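Local coordinates for protein polyketide synthase (Lyngbya majuscula 19L, PDB 3QIT) that acts as the thioesterase domain of curacin A biosynthesis, an alpha/beta hydrolase that probably hydrolyses the thioester and promotes decarboxylation with sulfate elimination to give a terminal alkene, at residues S20-C31 and L49-P59; E127-S135 and G218-L227. All coordinates share one frame; numbering follows the deposited sequence.

Contact 1 (S20-C31 and L49-P59); sequences SWGSPEHPVVLC and LAAQGYRVVAP
R55 turns its CG away from its own amide nitrogen (chi1 173°) and then bends at chi2 (66°), which lays its guanidinium across the backbone that runs from S20 to P24. S20 CB sits over the centre of one face and P24 CA over the opposite one, offset toward the rim, while R55 NH1 gives a hydrogen bond to G22 O at 2.8 Å, the oxygen lying almost in the guanidinium plane. A weak, long ion pair ties the same nitrogen to E5 of strand 5-11. Were R55 shortened to an alanine, G22 O would probably lose this donor, and a gap is likely to open between S20 and P24.

Strand 55-59, which carries R55, is bonded along both margins. W21 and V56 form an antiparallel hydrogen-bonded pair, W21 N to V56 O at 3.0 Å; on the other margin strand 28-31 runs parallel, with V29 N on R55 O (2.8 Å), V57 N on V29 O and C31 N on V57 O. On the face shared by W21, V29 and V56, V56 CG1 meets C31 SG at 3.8 Å, and the indole brings its edge to A58 CB, with CZ3 3.9 Å away. The indole NE1 bonds to Q43 of helix 43-51. V29 CG2 touches Y54 CD2 at 3.8 Å, whereas V29 CG1 faces L49 CD1.

Helix 43-51 closes in a Schellman motif with G53 at C-prime, and a water accepts from S23 N and donates to Y54 O at 2.8 Å. Strand 28-32, helix 43-51 and strand 55-59 thus make a beta-alpha-beta crossover, set beside the antiparallel strand 14-21 as in the N-terminal half of the alpha/beta hydrolase sheet.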
loop_
_atom_site.group_PDB
_atom_site.type_symbol
_atom_site.label_atom_id
_atom_site.label_comp_id
_atom_site.label_asym_id
_atom_site.label_seq_id
_atom_site.Cartn_x
_atom_site.Cartn_y
_atom_site.Cartn_z
ATOM N N SER B 20 17.347 -19.120 9.222
ATOM C CA SER B 20 18.789 -18.940 9.199
ATOM C C SER B 20 19.555 -20.252 9.282
ATOM O O SER B 20 19.073 -21.243 9.845
ATOM C CB SER B 20 19.252 -17.995 10.320
ATOM O OG SER B 20 19.149 -18.620 11.582
ATOM N N TRP B 21 20.752 -20.241 8.692
ATOM C CA TRP B 21 21.667 -21.369 8.731
ATOM C C TRP B 21 23.026 -20.810 9.097
ATOM O O TRP B 21 23.381 -19.708 8.678
ATOM C CB TRP B 21 21.780 -22.054 7.361
ATOM C CG TRP B 21 20.505 -22.621 6.816
ATOM C CD1 TRP B 21 20.103 -23.918 6.860
ATOM C CD2 TRP B 21 19.476 -21.900 6.127
ATOM N NE1 TRP B 21 18.882 -24.055 6.234
ATOM C CE2 TRP B 21 18.486 -22.837 5.755
ATOM C CE3 TRP B 21 19.320 -20.561 5.748
ATOM C CZ2 TRP B 21 17.314 -22.462 5.063
ATOM C CZ3 TRP B 21 18.148 -20.183 5.059
ATOM C CH2 TRP B 21 17.184 -21.139 4.709
ATOM N N GLY B 22 23.779 -21.559 9.893
ATOM C CA GLY B 22 25.158 -21.170 10.199
ATOM C C GLY B 22 25.275 -20.405 11.498
ATOM O O GLY B 22 24.273 -20.161 12.155
ATOM N N SER B 23 26.505 -20.047 11.882
ATOM C CA SER B 23 26.776 -19.437 13.194
ATOM C C SER B 23 26.395 -17.964 13.217
ATOM O O SER B 23 26.759 -17.232 12.301
ATOM C CB SER B 23 28.269 -19.559 13.552
ATOM O OG SER B 23 28.756 -20.881 13.388
ATOM N N PRO B 24 25.687 -17.515 14.277
ATOM C CA PRO B 24 25.236 -16.125 14.396
ATOM C C PRO B 24 26.338 -15.059 14.307
ATOM O O PRO B 24 26.035 -13.914 13.994
ATOM C CB PRO B 24 24.557 -16.088 15.780
ATOM C CG PRO B 24 25.058 -17.308 16.495
ATOM C CD PRO B 24 25.215 -18.327 15.414
ATOM N N GLU B 25 27.597 -15.422 14.559
ATOM C CA GLU B 25 28.684 -14.434 14.540
ATOM C C GLU B 25 29.394 -14.301 13.188
ATOM O O GLU B 25 30.318 -13.495 13.046
ATOM C CB GLU B 25 29.712 -14.718 15.649
ATOM C CG GLU B 25 30.616 -15.930 15.404
ATOM C CD GLU B 25 30.013 -17.247 15.883
ATOM O OE1 GLU B 25 28.776 -17.413 15.830
ATOM O OE2 GLU B 25 30.791 -18.128 16.314
ATOM N N HIS B 26 28.975 -15.096 12.207
ATOM C CA HIS B 26 29.646 -15.118 10.911
ATOM C C HIS B 26 29.051 -14.087 9.938
ATOM O O HIS B 26 27.906 -13.656 10.133
ATOM C CB HIS B 26 29.585 -16.525 10.303
ATOM C CG HIS B 26 30.473 -17.525 10.983
ATOM N ND1 HIS B 26 30.458 -18.869 10.666
ATOM C CD2 HIS B 26 31.395 -17.381 11.970
ATOM C CE1 HIS B 26 31.342 -19.506 11.421
ATOM N NE2 HIS B 26 31.915 -18.628 12.225
ATOM N N PRO B 27 29.814 -13.701 8.883
ATOM C CA PRO B 27 29.337 -12.679 7.940
ATOM C C PRO B 27 28.038 -13.105 7.287
ATOM O O PRO B 27 27.862 -14.285 6.983
ATOM C CB PRO B 27 30.447 -12.607 6.875
ATOM C CG PRO B 27 31.653 -13.169 7.526
ATOM C CD PRO B 27 31.221 -14.072 8.640
ATOM N N VAL B 28 27.158 -12.135 7.048
ATOM C CA VAL B 28 25.787 -12.434 6.629
ATOM C C VAL B 28 25.623 -12.513 5.113
ATOM O O VAL B 28 26.116 -11.659 4.373
ATOM C CB VAL B 28 24.798 -11.393 7.214
ATOM C CG1 VAL B 28 23.380 -11.561 6.574
ATOM C CG2 VAL B 28 24.749 -11.505 8.748
ATOM N N VAL B 29 24.882 -13.526 4.670
ATOM C CA VAL B 29 24.313 -13.552 3.323
ATOM C C VAL B 29 22.805 -13.430 3.504
ATOM O O VAL B 29 22.178 -14.310 4.085
ATOM C CB VAL B 29 24.641 -14.843 2.560
ATOM C CG1 VAL B 29 24.068 -14.831 1.123
ATOM C CG2 VAL B 29 26.182 -15.035 2.465
ATOM N N LEU B 30 22.252 -12.330 3.020
ATOM C CA LEU B 30 20.814 -12.083 3.143
ATOM C C LEU B 30 20.152 -12.463 1.804
ATOM O O LEU B 30 20.490 -11.900 0.765
ATOM C CB LEU B 30 20.563 -10.620 3.509
ATOM C CG LEU B 30 19.096 -10.133 3.533
ATOM C CD1 LEU B 30 18.309 -10.930 4.568
ATOM C CD2 LEU B 30 19.088 -8.666 3.904
ATOM N N CYS B 31 19.203 -13.404 1.845
ATOM C CA CYS B 31 18.570 -13.971 0.637
ATOM C C CYS B 31 17.068 -13.639 0.650
ATOM O O CYS B 31 16.386 -13.898 1.644
ATOM C CB CYS B 31 18.681 -15.491 0.621
ATOM S SG CYS B 31 20.410 -16.078 0.679
ATOM N N LEU B 49 27.047 -22.557 1.842
ATOM C CA LEU B 49 27.541 -21.263 2.367
ATOM C C LEU B 49 27.798 -21.309 3.861
ATOM O O LEU B 49 28.806 -20.777 4.351
ATOM C CB LEU B 49 26.553 -20.118 2.085
ATOM C CG LEU B 49 26.294 -19.748 0.627
ATOM C CD1 LEU B 49 25.088 -18.801 0.537
ATOM C CD2 LEU B 49 27.541 -19.116 0.017
ATOM N N ALA B 50 26.873 -21.923 4.603
ATOM C CA ALA B 50 27.029 -22.010 6.055
ATOM C C ALA B 50 28.244 -22.887 6.369
ATOM O O ALA B 50 28.977 -22.610 7.300
ATOM C CB ALA B 50 25.767 -22.561 6.715
ATOM N N ALA B 51 28.479 -23.916 5.554
ATOM C CA ALA B 51 29.626 -24.811 5.772
ATOM C C ALA B 51 30.966 -24.088 5.573
ATOM O O ALA B 51 31.997 -24.513 6.133
ATOM C CB ALA B 51 29.530 -26.035 4.855
ATOM N N GLN B 52 30.946 -23.005 4.789
ATOM C CA GLN B 52 32.139 -22.174 4.558
ATOM C C GLN B 52 32.247 -20.943 5.476
ATOM O O GLN B 52 33.060 -20.047 5.238
ATOM C CB GLN B 52 32.251 -21.759 3.091
ATOM C CG GLN B 52 32.370 -22.908 2.079
ATOM C CD GLN B 52 33.478 -23.904 2.392
ATOM O OE1 GLN B 52 33.236 -25.114 2.441
ATOM N NE2 GLN B 52 34.694 -23.405 2.612
ATOM N N GLY B 53 31.431 -20.910 6.525
ATOM C CA GLY B 53 31.546 -19.891 7.576
ATOM C C GLY B 53 30.758 -18.612 7.338
ATOM O O GLY B 53 31.183 -17.520 7.745
ATOM N N TYR B 54 29.598 -18.764 6.700
ATOM C CA TYR B 54 28.644 -17.664 6.519
ATOM C C TYR B 54 27.415 -17.933 7.339
ATOM O O TYR B 54 27.105 -19.100 7.630
ATOM C CB TYR B 54 28.265 -17.463 5.051
ATOM C CG TYR B 54 29.401 -16.855 4.275
ATOM C CD1 TYR B 54 30.391 -17.665 3.721
ATOM C CD2 TYR B 54 29.532 -15.474 4.164
ATOM C CE1 TYR B 54 31.462 -17.116 3.039
ATOM C CE2 TYR B 54 30.607 -14.909 3.462
ATOM C CZ TYR B 54 31.566 -15.746 2.910
ATOM O OH TYR B 54 32.645 -15.221 2.227
ATOM N N ARG B 55 26.787 -16.838 7.756
ATOM C CA ARG B 55 25.473 -16.817 8.395
ATOM C C ARG B 55 24.473 -16.448 7.284
ATOM O O ARG B 55 24.474 -15.332 6.778
ATOM C CB ARG B 55 25.466 -15.783 9.530
ATOM C CG ARG B 55 24.098 -15.536 10.179
ATOM C CD ARG B 55 23.578 -16.744 10.915
ATOM N NE ARG B 55 22.422 -16.347 11.730
ATOM C CZ ARG B 55 21.804 -17.140 12.601
ATOM N NH1 ARG B 55 22.215 -18.380 12.771
ATOM N NH2 ARG B 55 20.749 -16.694 13.280
ATOM N N VAL B 56 23.642 -17.409 6.889
ATOM C CA VAL B 56 22.689 -17.161 5.802
ATOM C C VAL B 56 21.327 -16.872 6.445
ATOM O O VAL B 56 20.855 -17.625 7.279
ATOM C CB VAL B 56 22.577 -18.384 4.857
ATOM C CG1 VAL B 56 21.667 -18.076 3.700
ATOM C CG2 VAL B 56 23.994 -18.830 4.362
ATOM N N VAL B 57 20.727 -15.758 6.054
ATOM C CA VAL B 57 19.457 -15.334 6.625
ATOM C C VAL B 57 18.476 -15.136 5.461
ATOM O O VAL B 57 18.770 -14.411 4.512
ATOM C CB VAL B 57 19.615 -14.000 7.394
ATOM C CG1 VAL B 57 18.254 -13.482 7.845
ATOM C CG2 VAL B 57 20.541 -14.161 8.600
ATOM N N ALA B 58 17.303 -15.782 5.547
ATOM C CA ALA B 58 16.304 -15.706 4.499
ATOM C C ALA B 58 14.953 -15.437 5.176
ATOM O O ALA B 58 14.326 -16.360 5.672
ATOM C CB ALA B 58 16.266 -17.026 3.676
ATOM N N PRO B 59 14.494 -14.186 5.166
ATOM C CA PRO B 59 13.173 -13.856 5.752
ATOM C C PRO B 59 12.067 -14.426 4.895
ATOM O O PRO B 59 12.192 -14.487 3.661
ATOM C CB PRO B 59 13.117 -12.328 5.683
ATOM C CG PRO B 59 14.087 -11.959 4.631
ATOM C CD PRO B 59 15.176 -12.982 4.652
HETATM O O HOH W 1 28.438 -20.396 9.705
HETATM O O HOH W 2 13.937 -15.194 1.620
#

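Contact 2 (E127-S135 and G218-L227); sequences ELPLPAEES and GGRSQYLEML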
loop_
_atom_site.group_PDB
_atom_site.type_symbol
_atom_site.label_atom_id
_atom_site.label_comp_id
_atom_site.label_asym_id
_atom_site.label_seq_id
_atom_site.Cartn_x
_atom_site.Cartn_y
_atom_site.Cartn_z
ATOM N N GLU B 127 17.980 -14.105 -11.770
ATOM C CA GLU B 127 16.778 -14.043 -12.620
ATOM C C GLU B 127 15.958 -12.782 -12.376
ATOM O O GLU B 127 14.760 -12.823 -12.031
ATOM C CB GLU B 127 15.958 -15.321 -12.464
ATOM C CG GLU B 127 16.642 -16.517 -13.159
ATOM C CD GLU B 127 16.353 -16.547 -14.642
ATOM O OE1 GLU B 127 15.142 -16.600 -14.988
ATOM O OE2 GLU B 127 17.311 -16.501 -15.463
ATOM N N LEU B 128 16.614 -11.647 -12.579
ATOM C CA LEU B 128 15.996 -10.344 -12.414
ATOM C C LEU B 128 14.998 -10.111 -13.533
ATOM O O LEU B 128 15.351 -10.209 -14.693
ATOM C CB LEU B 128 17.080 -9.252 -12.449
ATOM C CG LEU B 128 16.544 -7.829 -12.285
ATOM C CD1 LEU B 128 16.177 -7.544 -10.811
ATOM C CD2 LEU B 128 17.572 -6.824 -12.830
ATOM N N PRO B 129 13.727 -9.828 -13.177
ATOM C CA PRO B 129 12.764 -9.514 -14.251
ATOM C C PRO B 129 12.830 -8.046 -14.668
ATOM O O PRO B 129 13.459 -7.227 -13.999
ATOM C CB PRO B 129 11.405 -9.852 -13.618
ATOM C CG PRO B 129 11.633 -9.899 -12.120
ATOM C CD PRO B 129 13.119 -9.871 -11.836
ATOM N N LEU B 130 12.207 -7.719 -15.794
ATOM C CA LEU B 130 12.003 -6.328 -16.151
ATOM C C LEU B 130 10.501 -6.178 -16.351
ATOM O O LEU B 130 9.866 -7.095 -16.893
ATOM C CB LEU B 130 12.730 -5.978 -17.448
ATOM C CG LEU B 130 14.223 -5.647 -17.442
ATOM C CD1 LEU B 130 14.643 -5.145 -18.837
ATOM C CD2 LEU B 130 14.560 -4.614 -16.372
ATOM N N PRO B 131 9.935 -5.049 -15.897
ATOM C CA PRO B 131 8.534 -4.730 -16.198
ATOM C C PRO B 131 8.304 -4.621 -17.699
ATOM O O PRO B 131 9.158 -4.093 -18.430
ATOM C CB PRO B 131 8.338 -3.360 -15.542
ATOM C CG PRO B 131 9.393 -3.262 -14.507
ATOM C CD PRO B 131 10.565 -4.004 -15.067
ATOM N N ALA B 132 7.160 -5.119 -18.163
ATOM C CA ALA B 132 6.803 -5.016 -19.580
ATOM C C ALA B 132 6.595 -3.556 -19.992
ATOM O O ALA B 132 6.192 -2.719 -19.174
ATOM C CB ALA B 132 5.551 -5.834 -19.875
ATOM N N GLU B 133 6.907 -3.258 -21.250
ATOM C CA GLU B 133 6.551 -1.987 -21.856
ATOM C C GLU B 133 5.024 -1.957 -21.896
ATOM O O GLU B 133 4.405 -2.823 -22.515
ATOM C CB GLU B 133 7.147 -1.889 -23.268
ATOM C CG GLU B 133 6.921 -0.559 -23.989
ATOM C CD GLU B 133 7.790 0.571 -23.455
ATOM O OE1 GLU B 133 8.980 0.334 -23.154
ATOM O OE2 GLU B 133 7.280 1.707 -23.346
ATOM N N GLU B 134 4.434 -0.981 -21.208
ATOM C CA GLU B 134 2.977 -0.883 -21.040
ATOM C C GLU B 134 2.292 -0.155 -22.204
ATOM O O GLU B 134 2.851 0.792 -22.754
ATOM C CB GLU B 134 2.653 -0.184 -19.707
ATOM C CG GLU B 134 3.265 1.227 -19.554
ATOM C CD GLU B 134 3.721 1.551 -18.128
ATOM O OE1 GLU B 134 3.392 0.789 -17.190
ATOM O OE2 GLU B 134 4.417 2.578 -17.950
ATOM N N SER B 135 1.090 -0.609 -22.564
ATOM C CA SER B 135 0.252 0.063 -23.573
ATOM C C SER B 135 -0.144 1.460 -23.095
ATOM O O SER B 135 -0.271 1.696 -21.889
ATOM C CB SER B 135 -0.999 -0.774 -23.871
ATOM O OG SER B 135 -1.941 -0.053 -24.639
ATOM N N GLY B 218 5.916 3.197 -11.256
ATOM C CA GLY B 218 6.808 3.867 -12.204
ATOM C C GLY B 218 6.832 3.351 -13.635
ATOM O O GLY B 218 6.892 4.144 -14.577
ATOM N N GLY B 219 6.801 2.028 -13.801
ATOM C CA GLY B 219 6.889 1.397 -15.129
ATOM C C GLY B 219 8.307 1.044 -15.558
ATOM O O GLY B 219 9.267 1.386 -14.869
ATOM N N ARG B 220 8.431 0.370 -16.703
ATOM C CA ARG B 220 9.724 -0.084 -17.242
ATOM C C ARG B 220 10.796 1.005 -17.243
ATOM O O ARG B 220 11.906 0.790 -16.756
ATOM C CB ARG B 220 9.544 -0.663 -18.652
ATOM C CG ARG B 220 10.803 -1.240 -19.291
ATOM C CD ARG B 220 10.498 -1.729 -20.699
ATOM N NE ARG B 220 11.644 -2.353 -21.358
ATOM C CZ ARG B 220 11.871 -3.665 -21.407
ATOM N NH1 ARG B 220 11.038 -4.520 -20.817
ATOM N NH2 ARG B 220 12.944 -4.124 -22.043
ATOM N N SER B 221 10.448 2.172 -17.781
ATOM C CA SER B 221 11.370 3.304 -17.895
ATOM C C SER B 221 11.944 3.741 -16.539
ATOM O O SER B 221 13.160 3.857 -16.377
ATOM C CB SER B 221 10.660 4.476 -18.580
ATOM O OG SER B 221 11.575 5.513 -18.860
ATOM N N GLN B 222 11.062 3.957 -15.568
ATOM C CA GLN B 222 11.463 4.358 -14.219
ATOM C C GLN B 222 12.357 3.299 -13.558
ATOM O O GLN B 222 13.357 3.635 -12.907
ATOM C CB GLN B 222 10.226 4.624 -13.354
ATOM C CG GLN B 222 10.510 5.314 -12.025
ATOM C CD GLN B 222 10.474 6.839 -12.120
ATOM O OE1 GLN B 222 11.226 7.451 -12.886
ATOM N NE2 GLN B 222 9.604 7.457 -11.325
ATOM N N TYR B 223 11.986 2.031 -13.735
ATOM C CA TYR B 223 12.740 0.925 -13.155
ATOM C C TYR B 223 14.169 0.869 -13.681
ATOM O O TYR B 223 15.099 0.644 -12.913
ATOM C CB TYR B 223 12.047 -0.431 -13.352
ATOM C CG TYR B 223 12.778 -1.523 -12.604
ATOM C CD1 TYR B 223 12.964 -1.421 -11.225
ATOM C CD2 TYR B 223 13.340 -2.614 -13.271
ATOM C CE1 TYR B 223 13.651 -2.386 -10.506
ATOM C CE2 TYR B 223 14.038 -3.611 -12.554
ATOM C CZ TYR B 223 14.189 -3.479 -11.167
ATOM O OH TYR B 223 14.879 -4.416 -10.422
ATOM N N LEU B 224 14.342 1.078 -14.983
ATOM C CA LEU B 224 15.681 1.109 -15.568
ATOM C C LEU B 224 16.507 2.240 -14.961
ATOM O O LEU B 224 17.715 2.093 -14.757
ATOM C CB LEU B 224 15.618 1.255 -17.093
ATOM C CG LEU B 224 15.024 0.082 -17.887
ATOM C CD1 LEU B 224 14.969 0.419 -19.377
ATOM C CD2 LEU B 224 15.822 -1.200 -17.653
ATOM N N GLU B 225 15.861 3.362 -14.653
ATOM C CA GLU B 225 16.587 4.455 -14.019
ATOM C C GLU B 225 17.090 4.039 -12.639
ATOM O O GLU B 225 18.193 4.416 -12.246
ATOM C CB GLU B 225 15.750 5.738 -13.951
ATOM C CG GLU B 225 15.541 6.421 -15.308
ATOM C CD GLU B 225 16.817 7.039 -15.896
ATOM O OE1 GLU B 225 16.815 7.357 -17.109
ATOM O OE2 GLU B 225 17.816 7.220 -15.158
ATOM N N MET B 226 16.286 3.257 -11.921
ATOM C CA MET B 226 16.711 2.685 -10.644
ATOM C C MET B 226 17.943 1.806 -10.858
ATOM O O MET B 226 18.957 1.978 -10.167
ATOM C CB MET B 226 15.575 1.883 -9.994
ATOM C CG MET B 226 16.031 0.821 -8.981
ATOM S SD MET B 226 14.692 0.156 -7.979
ATOM C CE MET B 226 14.436 1.532 -6.869
ATOM N N LEU B 227 17.848 0.886 -11.821
ATOM C CA LEU B 227 18.948 -0.041 -12.127
ATOM C C LEU B 227 20.228 0.713 -12.509
ATOM O O LEU B 227 21.332 0.360 -12.060
ATOM C CB LEU B 227 18.559 -1.021 -13.240
ATOM C CG LEU B 227 17.403 -2.017 -13.010
ATOM C CD1 LEU B 227 17.242 -2.932 -14.193
ATOM C CD2 LEU B 227 17.562 -2.828 -11.731
HETATM O O HOH W 3 13.165 -6.388 -11.568
#
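The Y223 ring meets L130 CD2 in plane at its edge, 3.9 Å from Y223 CD2, and has L227 CG of its own helix over one face, offset toward the rim. P131 comes in obliquely, its CD 3.6 Å from Y223 CD2. At the phenol end, L128 CD1 lies 3.4 Å from Y223 OH, which is hydrogen-bonded to T110 of helix 104-115; a water links that hydroxyl, weakly, to P129 O.

The R220 guanidinium has L130 CD1 over one face, 3.8 Å from NH2. CG stands opposite the main-chain N (chi1 -177°) and the chain stays extended to NE, which carries NH1 to P131 O for a 3.1 Å hydrogen bond, tilted 20° from the guanidinium plane. E133 OE1 touches R220 CD at 3.5 Å, near the guanidinium's charge but without a salt bridge.

L130 CD2 also rests against L224 CD2 and L227 CD1, the latter at 3.8 Å, and L128 CD2 meets L227 CD1 tip to tip.

The loop following strand 120-126 is packed on the first two turns of helix 220-229. It begins at E127, whose hydrogen bond to H269 is consistent with the acid of a Ser-His-Glu triad in an alpha/beta hydrolase.

Contact 1 and contact 2 illustrate two levels of one alpha/beta hydrolase fold, strand pairing in the sheet and a loop laid on a helix. They lie on opposite sides of the chain's centre, with centres 31 Å apart and nearest atoms about 12 Å apart, and do not touch. Contact 1 builds the early part of the mixed sheet; strand 97-102, next to strand 28-32, leads to the probable nucleophile elbow at G101, S103 and G105. Contact 2 starts where strand 120-126 ends. Their relation to the presumed active site differs: the C31 side chain lies near the elbow without touching it, whereas P129 touches it and E127 belongs to the likely triad with S103 and H269.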